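Local structure of cellulase (6UI3) at residues A[53-57]-A[58-62]; A[89-92]-A[93-96]. The protein probably hydrolyses internal beta-1,4 linkages of cellulose and related plant polysaccharides, this chain being the family 5 glycoside hydrolase domain of a longer, dockerin-bearing protein. All blocks are in the same frame, centred on the assembly; numbering follows the deposited sequence. Where two conformers were deposited one is given.

Interaction 1. Residues A[53-57]-A[58-62]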
loop_
_atom_site.group_PDB
_atom_site.type_symbol
_atom_site.label_atom_id
_atom_site.label_comp_id
_atom_site.label_asym_id
_atom_site.label_seq_id
_atom_site.Cartn_x
_atom_site.Cartn_y
_atom_site.Cartn_z
ATOM N N ASP A 53 2.888 -17.752 -5.649
ATOM C CA ASP A 53 3.216 -19.014 -4.995
ATOM C C ASP A 53 4.578 -18.917 -4.319
ATOM O O ASP A 53 4.779 -19.420 -3.206
ATOM C CB ASP A 53 3.307 -20.148 -6.030
ATOM C CG ASP A 53 1.998 -20.471 -6.730
ATOM O OD1 ASP A 53 0.916 -20.014 -6.320
ATOM O OD2 ASP A 53 2.080 -21.230 -7.724
ATOM N N THR A 54 5.543 -18.305 -5.009
ATOM C CA THR A 54 6.897 -18.175 -4.483
ATOM C C THR A 54 6.919 -17.270 -3.256
ATOM O O THR A 54 7.591 -17.568 -2.263
ATOM C CB THR A 54 7.815 -17.649 -5.595
ATOM O OG1 THR A 54 7.855 -18.589 -6.686
ATOM C CG2 THR A 54 9.217 -17.421 -5.097
ATOM N N LEU A 55 6.176 -16.166 -3.302
ATOM C CA LEU A 55 6.085 -15.277 -2.144
ATOM C C LEU A 55 5.452 -15.986 -0.952
ATOM O O LEU A 55 5.926 -15.854 0.183
ATOM C CB LEU A 55 5.275 -14.038 -2.510
ATOM C CG LEU A 55 5.904 -13.091 -3.520
ATOM C CD1 LEU A 55 4.894 -12.090 -3.977
ATOM C CD2 LEU A 55 7.125 -12.382 -2.942
ATOM N N LYS A 56 4.366 -16.725 -1.191
ATOM C CA LYS A 56 3.718 -17.450 -0.104
ATOM C C LYS A 56 4.681 -18.448 0.527
ATOM O O LYS A 56 4.772 -18.546 1.757
ATOM C CB LYS A 56 2.464 -18.161 -0.618
ATOM C CG LYS A 56 1.687 -18.935 0.456
ATOM C CD LYS A 56 1.036 -17.996 1.469
ATOM C CE LYS A 56 0.316 -18.752 2.572
ATOM N NZ LYS A 56 -0.539 -19.835 2.031
ATOM N N ALA A 57 5.416 -19.202 -0.296
ATOM C CA ALA A 57 6.330 -20.203 0.255
ATOM C C ALA A 57 7.450 -19.553 1.060
ATOM O O ALA A 57 7.996 -20.173 1.983
ATOM C CB ALA A 57 6.903 -21.065 -0.875
ATOM N N ALA A 58 7.814 -18.318 0.719
ATOM C CA ALA A 58 8.855 -17.582 1.421
ATOM C C ALA A 58 8.375 -16.950 2.721
ATOM O O ALA A 58 9.201 -16.449 3.485
ATOM C CB ALA A 58 9.410 -16.475 0.523
ATOM N N GLY A 59 7.072 -16.965 2.991
ATOM C CA GLY A 59 6.541 -16.487 4.253
ATOM C C GLY A 59 5.730 -15.211 4.191
ATOM O O GLY A 59 5.322 -14.712 5.249
ATOM N N PHE A 60 5.495 -14.654 3.013
ATOM C CA PHE A 60 4.626 -13.487 2.897
ATOM C C PHE A 60 3.158 -13.895 2.984
ATOM O O PHE A 60 2.762 -14.975 2.524
ATOM C CB PHE A 60 4.880 -12.760 1.575
ATOM C CG PHE A 60 6.238 -12.117 1.502
ATOM C CD1 PHE A 60 7.302 -12.770 0.904
ATOM C CD2 PHE A 60 6.446 -10.848 2.026
ATOM C CE1 PHE A 60 8.555 -12.169 0.857
ATOM C CE2 PHE A 60 7.697 -10.251 1.975
ATOM C CZ PHE A 60 8.739 -10.910 1.387
ATOM N N ASN A 61 2.338 -12.996 3.532
ATOM C CA ASN A 61 0.925 -13.251 3.749
ATOM C C ASN A 61 0.003 -12.211 3.135
ATOM O O ASN A 61 -1.218 -12.426 3.129
ATOM C CB ASN A 61 0.651 -13.292 5.263
ATOM C CG ASN A 61 -0.604 -14.019 5.613
ATOM O OD1 ASN A 61 -0.807 -15.163 5.201
ATOM N ND2 ASN A 61 -1.438 -13.394 6.431
ATOM N N THR A 62 0.534 -11.081 2.662
ATOM C CA THR A 62 -0.252 -9.966 2.148
ATOM C C THR A 62 0.442 -9.389 0.922
ATOM O O THR A 62 1.663 -9.164 0.951
ATOM C CB THR A 62 -0.366 -8.858 3.214
ATOM O OG1 THR A 62 -1.145 -9.307 4.321
ATOM C CG2 THR A 62 -1.018 -7.597 2.646
HETATM O O HOH W 1 3.271 -17.385 3.974
#

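Interaction 2. Residues A[89-92]-A[93-96]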
loop_
_atom_site.group_PDB
_atom_site.type_symbol
_atom_site.label_atom_id
_atom_site.label_comp_id
_atom_site.label_asym_id
_atom_site.label_seq_id
_atom_site.Cartn_x
_atom_site.Cartn_y
_atom_site.Cartn_z
ATOM N N GLU A 89 -8.653 -8.321 -11.378
ATOM C CA GLU A 89 -9.261 -9.439 -10.662
ATOM C C GLU A 89 -8.413 -10.709 -10.755
ATOM O O GLU A 89 -8.275 -11.439 -9.770
ATOM C CB GLU A 89 -10.661 -9.668 -11.225
ATOM C CG GLU A 89 -11.396 -10.837 -10.603
ATOM C CD GLU A 89 -12.827 -10.974 -11.093
ATOM O OE1 GLU A 89 -13.117 -10.534 -12.222
ATOM O OE2 GLU A 89 -13.662 -11.529 -10.342
ATOM N N THR A 90 -7.844 -10.992 -11.930
ATOM C CA THR A 90 -6.983 -12.164 -12.081
ATOM C C THR A 90 -5.788 -12.086 -11.140
ATOM O O THR A 90 -5.428 -13.081 -10.495
ATOM C CB THR A 90 -6.540 -12.288 -13.544
ATOM O OG1 THR A 90 -7.697 -12.470 -14.375
ATOM C CG2 THR A 90 -5.582 -13.448 -13.741
ATOM N N VAL A 91 -5.163 -10.910 -11.049
ATOM C CA VAL A 91 -4.012 -10.738 -10.160
ATOM C C VAL A 91 -4.427 -10.821 -8.693
ATOM O O VAL A 91 -3.739 -11.461 -7.887
ATOM C CB VAL A 91 -3.268 -9.437 -10.508
ATOM C CG1 VAL A 91 -2.142 -9.186 -9.521
ATOM C CG2 VAL A 91 -2.731 -9.484 -11.928
ATOM N N VAL A 92 -5.560 -10.213 -8.322
ATOM C CA VAL A 92 -6.102 -10.388 -6.973
ATOM C C VAL A 92 -6.181 -11.871 -6.643
ATOM O O VAL A 92 -5.798 -12.310 -5.550
ATOM C CB VAL A 92 -7.478 -9.708 -6.842
ATOM C CG1 VAL A 92 -8.230 -10.177 -5.598
ATOM C CG2 VAL A 92 -7.308 -8.192 -6.801
ATOM N N ASN A 93 -6.691 -12.661 -7.590
ATOM C CA ASN A 93 -6.879 -14.084 -7.344
ATOM C C ASN A 93 -5.580 -14.871 -7.287
ATOM O O ASN A 93 -5.577 -15.954 -6.699
ATOM C CB ASN A 93 -7.889 -14.634 -8.337
ATOM C CG ASN A 93 -9.307 -14.343 -7.905
ATOM O OD1 ASN A 93 -9.693 -14.676 -6.791
ATOM N ND2 ASN A 93 -10.084 -13.734 -8.767
ATOM N N TYR A 94 -4.477 -14.372 -7.849
ATOM C CA TYR A 94 -3.197 -15.027 -7.597
ATOM C C TYR A 94 -2.887 -15.021 -6.103
ATOM O O TYR A 94 -2.314 -15.979 -5.568
ATOM C CB TYR A 94 -2.055 -14.326 -8.332
ATOM C CG TYR A 94 -2.089 -14.323 -9.850
ATOM C CD1 TYR A 94 -2.805 -15.264 -10.574
ATOM C CD2 TYR A 94 -1.367 -13.364 -10.561
ATOM C CE1 TYR A 94 -2.811 -15.239 -11.977
ATOM C CE2 TYR A 94 -1.369 -13.329 -11.946
ATOM C CZ TYR A 94 -2.093 -14.260 -12.645
ATOM O OH TYR A 94 -2.102 -14.236 -14.030
ATOM N N ALA A 95 -3.242 -13.925 -5.420
ATOM C CA ALA A 95 -3.045 -13.823 -3.978
ATOM C C ALA A 95 -4.099 -14.618 -3.224
ATOM O O ALA A 95 -3.772 -15.414 -2.342
ATOM C CB ALA A 95 -3.099 -12.359 -3.543
ATOM N N LEU A 96 -5.369 -14.428 -3.567
ATOM C CA LEU A 96 -6.415 -15.071 -2.791
ATOM C C LEU A 96 -6.364 -16.592 -2.920
ATOM O O LEU A 96 -6.713 -17.299 -1.968
ATOM C CB LEU A 96 -7.795 -14.560 -3.202
ATOM C CG LEU A 96 -8.090 -13.079 -2.982
ATOM C CD1 LEU A 96 -9.504 -12.731 -3.421
ATOM C CD2 LEU A 96 -7.860 -12.675 -1.527
#

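Interaction 1. Residues A[53-57]-A[58-62]
Leu55 O takes the amide hydrogen of Phe60 N at 3.1 Å, a fairly straight bond (N-H...O 155°) whose donor is tilted out of the carbonyl plane. The same oxygen accepts a second, weak bond from Ala58 N, which turns mainly to Thr54 O. One residue on, Lys56 O is gripped twice: Gly59 N reaches it from above the carbonyl plane at 3.1 Å, and a water donates to it at 2.9 Å. That water also donates to Phe60 O, again at 2.9 Å, bridging the last helical turn to the departing chain. Together the bonds from Phe60 N and Gly59 N make a Schellman motif, the C-terminal cap of helix 49-58. Gly59 leaves the helix with positive phi (111°), a backbone angle at which a CB would be jammed against Ala58 O. The cap turns the chain toward strand 62-65 of the eight-stranded (beta/alpha)8 barrel.

A hydrophobic contact accompanies the cap. Leu55 CD2 meets the Phe60 ring at CD1, 3.9 Å away, the two side chains crossing at a slant. With CG beside the backbone N (chi1 -67°), the Phe60 ring swings back toward the helix, and Leu55 O lies at its edge, in plane, 3.5 Å from Phe60 CD1. Beyond the two segments, Trp27 of strand 25-29 meets this ring edge-to-face, and Val332 and Met335 of helix 329-339 pack against it. On another side of the helix, in one of its two modelled conformers, the Lys56 chain bends at chi2 to bring CD 3.6 Å from Phe60 O and NZ to a bond with Asn98 O. Ala58 CB sits 3.5 Å from Thr54 O, and its methyl also touches Phe326.

Interaction 2. Residues A[89-92]-A[93-96]
Residues 89-96 are alpha-helical, with Asn93 N bonded to Glu89 O, Tyr94 N to Thr90 O and, most nearly straight, Leu96 N to Val92 O at 2.9 Å (N-H...O 163°); Ala95 N bonds weakly to Val92 O. This is the last part of helix 82-96, the crossover of a beta-alpha-beta unit between strands 62-65 and 101-105 of the TIM barrel. Val92 and Leu96 run side by side, CG1 and CD1 3.6 Å apart; Val92 packs on Ile65, Ala102 and Val104 of the barrel strands, Leu96 on Tyr5 and Tyr141. Another face carries Glu89 and Asn93, which point the same way with carboxylate and amide planes 30° apart. Glu89 CG lies 3.7 Å from Asn93 ND2; Tyr141 OH bonds to both Glu89 OE2 and Asn93 ND2, and Asn93 OD1 to Tyr5 OH.

Tyr94, its CG beside the backbone N (chi1 -64°), lays its ring back along the preceding turn. Val91 CA makes a CH-pi contact over the ring, 4.2 Å from the centroid, and Thr90 O stands above the plane toward the rim. The phenol oxygen bonds to Arg87 NH1, while Thr90 CG2 touches Tyr94 OH at 3.6 Å.

How the interactions relate
Both interactions are partly buried, on neighbouring helices of the barrel's outer layer; their centres lie about 14 Å apart and their nearest atoms about 5 Å. In interaction 1 Leu55 and Phe60 are buried and Ala57 exposed; in interaction 2 Val91, Val92, Ala95 and Leu96 are buried, Glu89, Thr90, Asn93 and Tyr94 partly exposed. Interaction 1 ends a helix by backbone capping, water and one aromatic side chain, whereas interaction 2 stays within the helix, Val91, Val92 and Ala95 facing strands or helix 49-58 and Glu89 and Asn93 facing Tyr141. Interaction 1 leads into strand 62-65, on which interaction 2 packs; both touch strand 101-105. Asn98 joins them: its ND2 bonds to Asp53 OD1 and Tyr94 O.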